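Local coordinates for tegument protein VP22 (Human herpesvirus 1, PDB 4XAL) that modulates the RNase activity of the virion host shutoff protein, supports late viral mRNA accumulation and translation, and stabilises microtubules during infection, at residues H27-P32 and P41-F46; R49-A54 and K99-R104; R57-H62 and V93-G98. All coordinates share one frame; numbering follows the deposited sequence.

Contact 1 of 3, residues H27-P32 and P41-F46; sequences HFSTAP and PRVAGF
S29 and V43 form the tight centre where the extended segment 27-32 lies over the first turns of helix 41-74. V43 divides its two methyls among S29, A31 and P32: CG1 lies 3.9 Å from S29 CB and meets P32 CG tip to tip, while CG2 packs 3.9 Å from A31 CB. Short side chains suit this place because they let the extended backbone lie near the helix, the CA atoms of S29 and V43 being 6.4 Å apart. The S29 hydroxyl lies against these methyls, but it accepts from A31 N at 3.0 Å in an ST turn, which is consistent with A31 CB and the P32 ring both meeting V43. Whereas V43 is buried under these three residues, the H27 end of the contact is exposed to solvent. There F46, only partly exposed, has its CG anti to the backbone N (chi1 177°) and presents a ring edge to the backbone, with CE2 3.3 Å from H27 O and close to the ring plane. S29 N is taken up by N47 OD1, one turn on from V43. Apolar contacts thus join the segment to V43, while the ST turn and the bond from S29 N to N47 OD1 help fix its path.

Contact 2 of 3, residues R49-A54 and K99-R104; sequences RVFCAA and KNLLQR
A54 and L102 bring their CA atoms to within 6.0 Å of each other where the first turn of helix 101-107 rests on the long helix 41-74, a small alanine permitting the close approach. This is helix-on-helix packing within the conserved core domain of VP22, and the contacts between these two segments are between apolar side chains. L101 and L102, adjacent in the chain, both reach the A54 methyl: L101 CG lies 3.9 Å from A54 CB, and L102 comes to the same methyl from the next position. L101 has its CG anti to the backbone N (chi1 178°), which carries CD2 on to F51, 3.9 Å from ring atom CD1. It approaches the ring obliquely, the two side chains crossing at about a right angle. L102 turns the other way, its CG anti to the carbonyl carbon (chi1 -61°), and sets both methyls against V50 CG1. Branched leucines suit these places: L101 CD2 touches both F51 and A54, leaving CD1 for L58, while L102 sets CD2 on A54 and both methyls on V50. Beyond the contact, F28 packs on V50 and L102, L26 on A54, and L58 on L101, so the leucines join a larger apolar cluster. The nearest approach in the contact is L102 CD2 to A54 CB, at 3.5 Å.

Contact 3 of 3, residues R57-H62 and V93-G98; sequences RLAAMH and VTVCEG
L58 and V95 meet at the middle of this contact, where the chain running on from strand 91-94 passes along helix 41-74. L58 can be followed outward. Its CB lies 4.0 Å from V95 CG1, the two side chains crossing at about a right angle. CG stands further back, opposite the carbonyl carbon (chi1 -72°), which sends the tip of the leucine toward E97. There the chain forks: L58 CD1 lies 4.0 Å from E97 CG, in the aliphatic part of that side chain, and also touches V95 CG1, while CD2 turns to the backbone of R104 in helix 101-107. A leucine suits this place because its two methyls serve different partners.

A59 is small, so the segment can come close to the helix backbone: V95 CG2 sits 3.7 Å from A59 N and also packs on the alanine CB. V93, two residues before V95, points the same way, as alternation along an extended chain requires. Its CG1 lies 3.8 Å from H62 C, and its CG2 approaches A59 O.

H62 brings its ring toward E97, whose OE2 lies near the ring plane at the edge, 4.4 Å from H62 NE2. That is too far for a bond; a carboxylate so near might nevertheless favour a charged imidazole. NE2 is buried here with no partner in the model, and M61 CE rests over one ring face. E97 OE2 itself is hydrogen-bonded to a polar side chain of a bound peptide, which is another chain.

V93 and T94 belong to a probable nuclear export signal. Side chains of the segment pack on helix 41-74, while its V93-T94 backbone pairs antiparallel with the peptide strand, extending the sheet beyond the chain; helix 101-107 meets L58 through L101 and A105, and E97 through R104.

All three contacts use helix 41-74, and all fall in the region that interacts with gE. Contacts 1 and 2 have centres about 13 Å apart and touch through the loop: F28 CE2 lies 3.5 Å from L102 CD1. Contacts 2 and 3 are nearer, about 10 Å between centres, and share an apolar junction in which L101 CD1 lies 3.5 Å from L58 CD1; contact 3 is nested inside the chain loop that contact 2 closes. Contacts 1 and 3 do not touch, their nearest atoms being about 8 Å apart. The bound peptide is gripped at contact 3, whose segment 93-98 runs on into segment 99-104, where helix 101-107 begins.

Contact 1 of 3, residues H27-P32 and P41-F46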
ATOM      1  N   HIS A  27      -8.038   4.109 -10.999  1.00 15.33           N
ATOM      2  CA  HIS A  27      -7.737   5.057 -12.066  1.00 15.28           C
ATOM      3  C   HIS A  27      -8.230   6.448 -11.705  1.00 12.46           C
ATOM      4  O   HIS A  27      -9.288   6.589 -11.100  1.00 15.74           O
ATOM      5  CB  HIS A  27      -8.396   4.620 -13.378  1.00 17.63           C
ATOM      6  CG  HIS A  27      -7.919   3.294 -13.865  1.00 18.46           C
ATOM      7  ND1 HIS A  27      -6.669   3.111 -14.410  1.00 18.44           N
ATOM      8  CD2 HIS A  27      -8.517   2.079 -13.865  1.00 22.74           C
ATOM      9  CE1 HIS A  27      -6.518   1.838 -14.734  1.00 22.05           C
ATOM     10  NE2 HIS A  27      -7.628   1.192 -14.417  1.00 17.88           N
ATOM     11  N   PHE A  28      -7.461   7.469 -12.068  1.00 15.14           N
ATOM     12  CA  PHE A  28      -7.924   8.834 -11.887  1.00 14.12           C
ATOM     13  C   PHE A  28      -9.018   9.142 -12.912  1.00 20.12           C
ATOM     14  O   PHE A  28      -9.147   8.457 -13.922  1.00 18.77           O
ATOM     15  CB  PHE A  28      -6.769   9.818 -12.002  1.00 13.96           C
ATOM     16  CG  PHE A  28      -5.738   9.650 -10.914  1.00 13.08           C
ATOM     17  CD1 PHE A  28      -6.113   9.754  -9.579  1.00 14.32           C
ATOM     18  CD2 PHE A  28      -4.424   9.375 -11.224  1.00 15.98           C
ATOM     19  CE1 PHE A  28      -5.177   9.592  -8.562  1.00 12.74           C
ATOM     20  CE2 PHE A  28      -3.482   9.219 -10.222  1.00 15.53           C
ATOM     21  CZ  PHE A  28      -3.860   9.320  -8.893  1.00 11.44           C
ATOM     22  N   SER A  29      -9.812  10.159 -12.623  1.00 16.74           N
ATOM     23  CA  SER A  29     -10.986  10.458 -13.434  1.00 21.65           C
ATOM     24  C   SER A  29     -10.604  10.830 -14.850  1.00 20.31           C
ATOM     25  O   SER A  29      -9.584  11.483 -15.079  1.00 19.36           O
ATOM     26  CB  SER A  29     -11.801  11.583 -12.806  1.00 24.38           C
ATOM     27  OG  SER A  29     -12.845  11.973 -13.678  1.00 21.66           O
ATOM     28  N   THR A  30     -11.421  10.396 -15.810  1.00 22.25           N
ATOM     29  CA  THR A  30     -11.185  10.741 -17.203  1.00 24.10           C
ATOM     30  C   THR A  30     -12.048  11.936 -17.595  1.00 25.93           C
ATOM     31  O   THR A  30     -12.038  12.377 -18.743  1.00 27.43           O
ATOM     32  CB  THR A  30     -11.487   9.554 -18.146  1.00 27.94           C
ATOM     33  OG1 THR A  30     -12.799   9.052 -17.874  1.00 24.25           O
ATOM     34  CG2 THR A  30     -10.479   8.434 -17.926  1.00 24.89           C
ATOM     35  N   ALA A  31     -12.790  12.461 -16.630  1.00 22.11           N
ATOM     36  CA  ALA A  31     -13.714  13.555 -16.882  1.00 24.96           C
ATOM     37  C   ALA A  31     -13.036  14.867 -17.315  1.00 30.34           C
ATOM     38  O   ALA A  31     -13.511  15.504 -18.262  1.00 25.06           O
ATOM     39  CB  ALA A  31     -14.584  13.785 -15.658  1.00 26.41           C
ATOM     40  N   PRO A  32     -11.940  15.289 -16.640  1.00 27.49           N
ATOM     41  CA  PRO A  32     -11.293  16.527 -17.115  1.00 24.07           C
ATOM     42  C   PRO A  32     -10.881  16.481 -18.596  1.00 31.13           C
ATOM     43  O   PRO A  32     -10.203  15.546 -19.016  1.00 27.99           O
ATOM     44  CB  PRO A  32     -10.050  16.642 -16.223  1.00 22.70           C
ATOM     45  CG  PRO A  32     -10.431  15.945 -14.951  1.00 20.39           C
ATOM     46  CD  PRO A  32     -11.334  14.799 -15.380  1.00 23.50           C
ATOM     47  N   PRO A  41     -15.490  19.768  -8.040  1.00 29.91           N
ATOM     48  CA  PRO A  41     -15.372  19.206  -6.693  1.00 31.32           C
ATOM     49  C   PRO A  41     -15.549  17.689  -6.676  1.00 30.20           C
ATOM     50  O   PRO A  41     -14.863  17.011  -5.921  1.00 25.25           O
ATOM     51  CB  PRO A  41     -16.500  19.902  -5.930  1.00 35.19           C
ATOM     52  CG  PRO A  41     -16.613  21.218  -6.595  1.00 33.58           C
ATOM     53  CD  PRO A  41     -16.347  20.969  -8.052  1.00 33.01           C
ATOM     54  N   ARG A  42     -16.451  17.173  -7.504  1.00 32.82           N
ATOM     55  CA  ARG A  42     -16.690  15.736  -7.579  1.00 32.16           C
ATOM     56  C   ARG A  42     -15.422  14.999  -8.009  1.00 27.07           C
ATOM     57  O   ARG A  42     -15.022  14.020  -7.381  1.00 25.82           O
ATOM     58  CB  ARG A  42     -17.833  15.436  -8.551  1.00 36.32           C
ATOM     59  CG  ARG A  42     -18.588  14.143  -8.285  1.00 42.50           C
ATOM     60  CD  ARG A  42     -19.266  13.621  -9.553  1.00 51.14           C
ATOM     61  NE  ARG A  42     -19.302  14.639 -10.601  1.00 57.83           N
ATOM     62  CZ  ARG A  42     -18.509  14.649 -11.670  1.00 61.70           C
ATOM     63  NH1 ARG A  42     -17.631  13.669 -11.860  1.00 52.72           N
ATOM     64  NH2 ARG A  42     -18.607  15.630 -12.561  1.00 56.24           N
ATOM     65  N   VAL A  43     -14.795  15.491  -9.073  1.00 25.48           N
ATOM     66  CA  VAL A  43     -13.582  14.891  -9.602  1.00 23.84           C
ATOM     67  C   VAL A  43     -12.434  14.977  -8.604  1.00 22.62           C
ATOM     68  O   VAL A  43     -11.704  14.004  -8.415  1.00 17.18           O
ATOM     69  CB  VAL A  43     -13.171  15.555 -10.917  1.00 23.03           C
ATOM     70  CG1 VAL A  43     -11.749  15.150 -11.315  1.00 21.44           C
ATOM     71  CG2 VAL A  43     -14.159  15.189 -12.002  1.00 26.76           C
ATOM     72  N   ALA A  44     -12.275  16.134  -7.962  1.00 18.56           N
ATOM     73  CA  ALA A  44     -11.230  16.298  -6.945  1.00 19.62           C
ATOM     74  C   ALA A  44     -11.383  15.284  -5.809  1.00 22.05           C
ATOM     75  O   ALA A  44     -10.407  14.656  -5.379  1.00 18.78           O
ATOM     76  CB  ALA A  44     -11.252  17.717  -6.387  1.00 22.61           C
ATOM     77  N   GLY A  45     -12.607  15.127  -5.326  1.00 20.97           N
ATOM     78  CA  GLY A  45     -12.879  14.167  -4.267  1.00 21.47           C
ATOM     79  C   GLY A  45     -12.582  12.752  -4.720  1.00 23.47           C
ATOM     80  O   GLY A  45     -11.974  11.966  -3.982  1.00 23.10           O
ATOM     81  N   PHE A  46     -13.016  12.426  -5.935  1.00 21.24           N
ATOM     82  CA  PHE A  46     -12.789  11.099  -6.507  1.00 23.33           C
ATOM     83  C   PHE A  46     -11.295  10.795  -6.608  1.00 20.74           C
ATOM     84  O   PHE A  46     -10.827   9.728  -6.182  1.00 19.01           O
ATOM     85  CB  PHE A  46     -13.442  10.978  -7.889  1.00 22.55           C
ATOM     86  CG  PHE A  46     -13.177   9.657  -8.567  1.00 18.89           C
ATOM     87  CD1 PHE A  46     -13.947   8.545  -8.268  1.00 31.90           C
ATOM     88  CD2 PHE A  46     -12.154   9.528  -9.492  1.00 19.42           C
ATOM     89  CE1 PHE A  46     -13.700   7.323  -8.881  1.00 30.30           C
ATOM     90  CE2 PHE A  46     -11.900   8.314 -10.110  1.00 21.40           C
ATOM     91  CZ  PHE A  46     -12.675   7.209  -9.799  1.00 27.07           C
TER

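Contact 2 of 3, residues R49-A54 and K99-R104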
ATOM      1  N   ARG A  49      -9.543  10.103  -3.273  1.00 15.88           N
ATOM      2  CA  ARG A  49      -9.790   8.767  -2.737  1.00 15.29           C
ATOM      3  C   ARG A  49      -8.925   7.748  -3.463  1.00 13.46           C
ATOM      4  O   ARG A  49      -8.378   6.846  -2.831  1.00 15.60           O
ATOM      5  CB  ARG A  49     -11.275   8.398  -2.842  1.00 22.09           C
ATOM      6  CG  ARG A  49     -12.178   9.241  -1.951  1.00 26.87           C
ATOM      7  CD  ARG A  49     -13.637   8.756  -1.976  1.00 33.08           C
ATOM      8  NE  ARG A  49     -14.269   8.852  -3.295  1.00 40.87           N
ATOM      9  CZ  ARG A  49     -15.042   9.864  -3.699  1.00 42.84           C
ATOM     10  NH1 ARG A  49     -15.281  10.896  -2.899  1.00 43.43           N
ATOM     11  NH2 ARG A  49     -15.576   9.852  -4.913  1.00 37.61           N
ATOM     12  N   VAL A  50      -8.801   7.889  -4.784  1.00 14.04           N
ATOM     13  CA  VAL A  50      -7.974   6.972  -5.574  1.00 15.46           C
ATOM     14  C   VAL A  50      -6.488   7.033  -5.187  1.00 13.80           C
ATOM     15  O   VAL A  50      -5.835   5.994  -5.027  1.00 12.96           O
ATOM     16  CB  VAL A  50      -8.097   7.252  -7.080  1.00 15.71           C
ATOM     17  CG1 VAL A  50      -7.044   6.464  -7.859  1.00 12.62           C
ATOM     18  CG2 VAL A  50      -9.504   6.916  -7.584  1.00 16.89           C
ATOM     19  N   PHE A  51      -5.973   8.252  -5.030  1.00 11.24           N
ATOM     20  CA  PHE A  51      -4.584   8.494  -4.620  1.00 12.87           C
ATOM     21  C   PHE A  51      -4.296   7.817  -3.285  1.00 12.31           C
ATOM     22  O   PHE A  51      -3.326   7.061  -3.141  1.00 13.20           O
ATOM     23  CB  PHE A  51      -4.331  10.009  -4.512  1.00 12.59           C
ATOM     24  CG  PHE A  51      -2.941  10.383  -4.059  1.00 15.38           C
ATOM     25  CD1 PHE A  51      -1.875  10.340  -4.937  1.00 14.63           C
ATOM     26  CD2 PHE A  51      -2.718  10.847  -2.757  1.00 14.44           C
ATOM     27  CE1 PHE A  51      -0.594  10.718  -4.515  1.00 17.12           C
ATOM     28  CE2 PHE A  51      -1.452  11.226  -2.346  1.00 10.94           C
ATOM     29  CZ  PHE A  51      -0.396  11.156  -3.210  1.00 13.17           C
ATOM     30  N   CYS A  52      -5.143   8.095  -2.306  1.00 12.90           N
ATOM     31  CA  CYS A  52      -4.927   7.567  -0.960  1.00 13.80           C
ATOM     32  C   CYS A  52      -5.057   6.054  -0.952  1.00 15.57           C
ATOM     33  O   CYS A  52      -4.298   5.359  -0.261  1.00 13.47           O
ATOM     34  CB  CYS A  52      -5.898   8.206   0.026  1.00 15.90           C
ATOM     35  SG  CYS A  52      -5.625  10.009   0.209  1.00 19.52           S
ATOM     36  N   ALA A  53      -5.996   5.534  -1.738  1.00 12.73           N
ATOM     37  CA  ALA A  53      -6.198   4.082  -1.800  1.00 13.29           C
ATOM     38  C   ALA A  53      -4.977   3.370  -2.351  1.00 14.57           C
ATOM     39  O   ALA A  53      -4.566   2.330  -1.828  1.00 14.47           O
ATOM     40  CB  ALA A  53      -7.428   3.752  -2.644  1.00 15.76           C
ATOM     41  N   ALA A  54      -4.383   3.929  -3.401  1.00 12.62           N
ATOM     42  CA  ALA A  54      -3.203   3.337  -4.021  1.00 12.40           C
ATOM     43  C   ALA A  54      -2.018   3.318  -3.067  1.00 14.52           C
ATOM     44  O   ALA A  54      -1.291   2.323  -2.971  1.00 12.37           O
ATOM     45  CB  ALA A  54      -2.833   4.101  -5.299  1.00 13.24           C
ATOM     46  N   LYS A  99       5.242   8.274 -11.165  1.00 18.82           N
ATOM     47  CA  LYS A  99       4.115   8.255 -12.094  1.00 20.16           C
ATOM     48  C   LYS A  99       3.456   6.882 -12.198  1.00 21.67           C
ATOM     49  O   LYS A  99       2.326   6.767 -12.665  1.00 24.78           O
ATOM     50  CB  LYS A  99       4.568   8.710 -13.488  1.00 30.49           C
ATOM     51  CG  LYS A  99       5.475   7.710 -14.207  1.00 36.06           C
ATOM     52  CD  LYS A  99       5.826   8.186 -15.617  1.00 42.96           C
ATOM     53  CE  LYS A  99       6.911   7.328 -16.241  1.00 41.98           C
ATOM     54  NZ  LYS A  99       6.519   5.892 -16.300  1.00 55.28           N
ATOM     55  N   ASN A 100       4.158   5.843 -11.757  1.00 21.43           N
ATOM     56  CA  ASN A 100       3.642   4.482 -11.858  1.00 22.39           C
ATOM     57  C   ASN A 100       2.789   4.044 -10.673  1.00 20.31           C
ATOM     58  O   ASN A 100       2.435   2.870 -10.579  1.00 19.81           O
ATOM     59  CB  ASN A 100       4.803   3.500 -12.016  1.00 27.39           C
ATOM     60  CG  ASN A 100       5.563   3.708 -13.306  1.00 36.12           C
ATOM     61  OD1 ASN A 100       4.965   3.840 -14.375  1.00 38.86           O
ATOM     62  ND2 ASN A 100       6.888   3.749 -13.212  1.00 38.91           N
ATOM     63  N   LEU A 101       2.470   4.978  -9.775  1.00 17.59           N
ATOM     64  CA  LEU A 101       1.735   4.664  -8.544  1.00 14.50           C
ATOM     65  C   LEU A 101       0.519   3.754  -8.761  1.00 16.48           C
ATOM     66  O   LEU A 101       0.420   2.697  -8.140  1.00 15.36           O
ATOM     67  CB  LEU A 101       1.264   5.943  -7.853  1.00 14.88           C
ATOM     68  CG  LEU A 101       0.445   5.736  -6.571  1.00 15.23           C
ATOM     69  CD1 LEU A 101       1.346   5.267  -5.429  1.00 16.49           C
ATOM     70  CD2 LEU A 101      -0.258   7.018  -6.180  1.00 17.52           C
ATOM     71  N   LEU A 102      -0.406   4.151  -9.637  1.00 16.79           N
ATOM     72  CA  LEU A 102      -1.638   3.362  -9.803  1.00 14.51           C
ATOM     73  C   LEU A 102      -1.379   2.004 -10.461  1.00 18.29           C
ATOM     74  O   LEU A 102      -1.943   0.976 -10.051  1.00 17.40           O
ATOM     75  CB  LEU A 102      -2.676   4.141 -10.628  1.00 15.72           C
ATOM     76  CG  LEU A 102      -3.169   5.475 -10.048  1.00 16.32           C
ATOM     77  CD1 LEU A 102      -4.475   5.870 -10.731  1.00 16.96           C
ATOM     78  CD2 LEU A 102      -3.357   5.410  -8.534  1.00 15.50           C
ATOM     79  N   GLN A 103      -0.549   2.009 -11.496  1.00 18.34           N
ATOM     80  CA  GLN A 103      -0.145   0.774 -12.165  1.00 25.87           C
ATOM     81  C   GLN A 103       0.383  -0.244 -11.157  1.00 24.98           C
ATOM     82  O   GLN A 103      -0.054  -1.400 -11.122  1.00 24.57           O
ATOM     83  CB  GLN A 103       0.917   1.077 -13.221  1.00 30.23           C
ATOM     84  CG  GLN A 103       1.658  -0.151 -13.730  1.00 41.31           C
ATOM     85  CD  GLN A 103       1.116  -0.643 -15.055  1.00 45.63           C
ATOM     86  OE1 GLN A 103       0.706   0.151 -15.907  1.00 49.76           O
ATOM     87  NE2 GLN A 103       1.119  -1.959 -15.243  1.00 48.72           N
ATOM     88  N   ARG A 104       1.301   0.204 -10.310  1.00 19.11           N
ATOM     89  CA  ARG A 104       1.918  -0.674  -9.322  1.00 21.18           C
ATOM     90  C   ARG A 104       0.892  -1.175  -8.318  1.00 20.56           C
ATOM     91  O   ARG A 104       0.932  -2.335  -7.912  1.00 23.28           O
ATOM     92  CB  ARG A 104       3.054   0.040  -8.579  1.00 22.59           C
ATOM     93  CG  ARG A 104       4.221   0.513  -9.434  1.00 30.23           C
ATOM     94  CD  ARG A 104       5.144  -0.624  -9.836  1.00 36.93           C
ATOM     95  NE  ARG A 104       4.873  -1.037 -11.208  1.00 44.78           N
ATOM     96  CZ  ARG A 104       5.488  -0.528 -12.269  1.00 43.33           C
ATOM     97  NH1 ARG A 104       6.411   0.411 -12.109  1.00 46.66           N
ATOM     98  NH2 ARG A 104       5.177  -0.958 -13.487  1.00 50.82           N
TER

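Contact 3 of 3, residues R57-H62 and V93-G98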
ATOM      1  N   ARG A  57      -2.673   0.654  -0.398  1.00 13.24           N
ATOM      2  CA  ARG A  57      -2.489  -0.710  -0.902  1.00 15.41           C
ATOM      3  C   ARG A  57      -1.037  -1.104  -1.017  1.00 16.24           C
ATOM      4  O   ARG A  57      -0.655  -2.222  -0.657  1.00 15.84           O
ATOM      5  CB  ARG A  57      -3.124  -0.875  -2.285  1.00 16.06           C
ATOM      6  CG  ARG A  57      -4.600  -0.925  -2.293  1.00 19.30           C
ATOM      7  CD  ARG A  57      -5.019  -1.484  -3.661  1.00 23.81           C
ATOM      8  NE  ARG A  57      -6.416  -1.263  -3.941  1.00 27.91           N
ATOM      9  CZ  ARG A  57      -6.939  -1.389  -5.152  1.00 21.45           C
ATOM     10  NH1 ARG A  57      -6.158  -1.739  -6.168  1.00 24.32           N
ATOM     11  NH2 ARG A  57      -8.224  -1.163  -5.339  1.00 29.80           N
ATOM     12  N   LEU A  58      -0.226  -0.208  -1.574  1.00 14.17           N
ATOM     13  CA  LEU A  58       1.196  -0.483  -1.709  1.00 12.70           C
ATOM     14  C   LEU A  58       1.863  -0.602  -0.349  1.00 15.70           C
ATOM     15  O   LEU A  58       2.718  -1.468  -0.143  1.00 17.88           O
ATOM     16  CB  LEU A  58       1.874   0.608  -2.536  1.00 12.68           C
ATOM     17  CG  LEU A  58       1.481   0.476  -4.009  1.00 14.40           C
ATOM     18  CD1 LEU A  58       1.649   1.805  -4.754  1.00 14.22           C
ATOM     19  CD2 LEU A  58       2.333  -0.610  -4.650  1.00 18.18           C
ATOM     20  N   ALA A  59       1.496   0.278   0.572  1.00 14.42           N
ATOM     21  CA  ALA A  59       2.061   0.206   1.915  1.00 13.07           C
ATOM     22  C   ALA A  59       1.702  -1.123   2.565  1.00 16.79           C
ATOM     23  O   ALA A  59       2.566  -1.781   3.152  1.00 17.34           O
ATOM     24  CB  ALA A  59       1.571   1.343   2.759  1.00 15.04           C
ATOM     25  N   ALA A  60       0.433  -1.516   2.471  1.00 14.43           N
ATOM     26  CA  ALA A  60       0.000  -2.809   3.032  1.00 15.89           C
ATOM     27  C   ALA A  60       0.810  -3.954   2.425  1.00 18.51           C
ATOM     28  O   ALA A  60       1.283  -4.838   3.140  1.00 17.86           O
ATOM     29  CB  ALA A  60      -1.495  -3.032   2.801  1.00 17.14           C
ATOM     30  N   MET A  61       0.976  -3.948   1.106  1.00 16.26           N
ATOM     31  CA  MET A  61       1.675  -5.052   0.455  1.00 22.12           C
ATOM     32  C   MET A  61       3.128  -5.135   0.918  1.00 21.45           C
ATOM     33  O   MET A  61       3.615  -6.220   1.255  1.00 21.50           O
ATOM     34  CB  MET A  61       1.598  -4.920  -1.073  1.00 19.30           C
ATOM     35  CG  MET A  61       2.222  -6.084  -1.824  1.00 29.73           C
ATOM     36  SD  MET A  61       3.988  -5.860  -2.143  1.00 44.92           S
ATOM     37  CE  MET A  61       3.974  -4.574  -3.396  1.00 36.82           C
ATOM     38  N   HIS A  62       3.826  -4.005   0.961  1.00 15.65           N
ATOM     39  CA  HIS A  62       5.217  -4.041   1.398  1.00 18.69           C
ATOM     40  C   HIS A  62       5.368  -4.394   2.872  1.00 18.62           C
ATOM     41  O   HIS A  62       6.311  -5.097   3.254  1.00 17.77           O
ATOM     42  CB  HIS A  62       5.900  -2.715   1.103  1.00 21.12           C
ATOM     43  CG  HIS A  62       6.141  -2.505  -0.357  1.00 29.88           C
ATOM     44  ND1 HIS A  62       6.878  -3.391  -1.117  1.00 34.14           N
ATOM     45  CD2 HIS A  62       5.692  -1.560  -1.212  1.00 32.98           C
ATOM     46  CE1 HIS A  62       6.900  -2.976  -2.370  1.00 40.01           C
ATOM     47  NE2 HIS A  62       6.181  -1.872  -2.456  1.00 35.11           N
ATOM     48  N   VAL A  93       8.152   0.799   6.095  1.00 18.86           N
ATOM     49  CA  VAL A  93       7.985   0.660   4.663  1.00 18.48           C
ATOM     50  C   VAL A  93       7.916   2.043   4.021  1.00 19.61           C
ATOM     51  O   VAL A  93       7.536   3.018   4.660  1.00 18.60           O
ATOM     52  CB  VAL A  93       6.726  -0.174   4.287  1.00 24.11           C
ATOM     53  CG1 VAL A  93       6.717  -1.512   5.008  1.00 24.48           C
ATOM     54  CG2 VAL A  93       5.474   0.559   4.602  1.00 23.31           C
ATOM     55  N   THR A  94       8.315   2.111   2.760  1.00 19.44           N
ATOM     56  CA  THR A  94       8.238   3.360   2.003  1.00 21.39           C
ATOM     57  C   THR A  94       7.512   3.135   0.690  1.00 18.84           C
ATOM     58  O   THR A  94       7.752   2.140   0.008  1.00 24.09           O
ATOM     59  CB  THR A  94       9.634   3.932   1.712  1.00 27.30           C
ATOM     60  OG1 THR A  94      10.299   3.094   0.762  1.00 37.88           O
ATOM     61  CG2 THR A  94      10.456   4.003   2.966  1.00 17.90           C
ATOM     62  N   VAL A  95       6.603   4.043   0.356  1.00 18.65           N
ATOM     63  CA  VAL A  95       5.902   3.994  -0.920  1.00 15.40           C
ATOM     64  C   VAL A  95       6.507   5.093  -1.778  1.00 16.68           C
ATOM     65  O   VAL A  95       6.445   6.256  -1.411  1.00 17.60           O
ATOM     66  CB  VAL A  95       4.386   4.216  -0.767  1.00 15.76           C
ATOM     67  CG1 VAL A  95       3.701   4.139  -2.129  1.00 19.23           C
ATOM     68  CG2 VAL A  95       3.784   3.171   0.173  1.00 17.79           C
ATOM     69  N   CYS A  96       7.118   4.711  -2.884  1.00 19.44           N
ATOM     70  CA  CYS A  96       7.737   5.680  -3.776  1.00 22.71           C
ATOM     71  C   CYS A  96       7.718   5.098  -5.167  1.00 21.68           C
ATOM     72  O   CYS A  96       8.621   4.351  -5.547  1.00 26.53           O
ATOM     73  CB  CYS A  96       9.161   6.001  -3.333  1.00 27.05           C
ATOM     74  SG  CYS A  96       9.961   7.304  -4.306  1.00 31.29           S
ATOM     75  N   GLU A  97       6.663   5.406  -5.917  1.00 18.31           N
ATOM     76  CA  GLU A  97       6.468   4.808  -7.235  1.00 19.43           C
ATOM     77  C   GLU A  97       6.378   5.846  -8.351  1.00 19.60           C
ATOM     78  O   GLU A  97       6.275   5.486  -9.521  1.00 18.70           O
ATOM     79  CB  GLU A  97       5.197   3.951  -7.252  1.00 19.72           C
ATOM     80  CG  GLU A  97       5.235   2.738  -6.319  1.00 23.43           C
ATOM     81  CD  GLU A  97       6.301   1.723  -6.696  1.00 26.13           C
ATOM     82  OE1 GLU A  97       6.775   1.712  -7.854  1.00 26.42           O
ATOM     83  OE2 GLU A  97       6.666   0.912  -5.828  1.00 32.71           O
ATOM     84  N   GLY A  98       6.406   7.125  -7.992  1.00 19.48           N
ATOM     85  CA  GLY A  98       6.323   8.173  -8.998  1.00 19.22           C
ATOM     86  C   GLY A  98       5.082   8.036  -9.864  1.00 18.41           C
ATOM     87  O   GLY A  98       4.005   7.691  -9.375  1.00 17.52           O
TER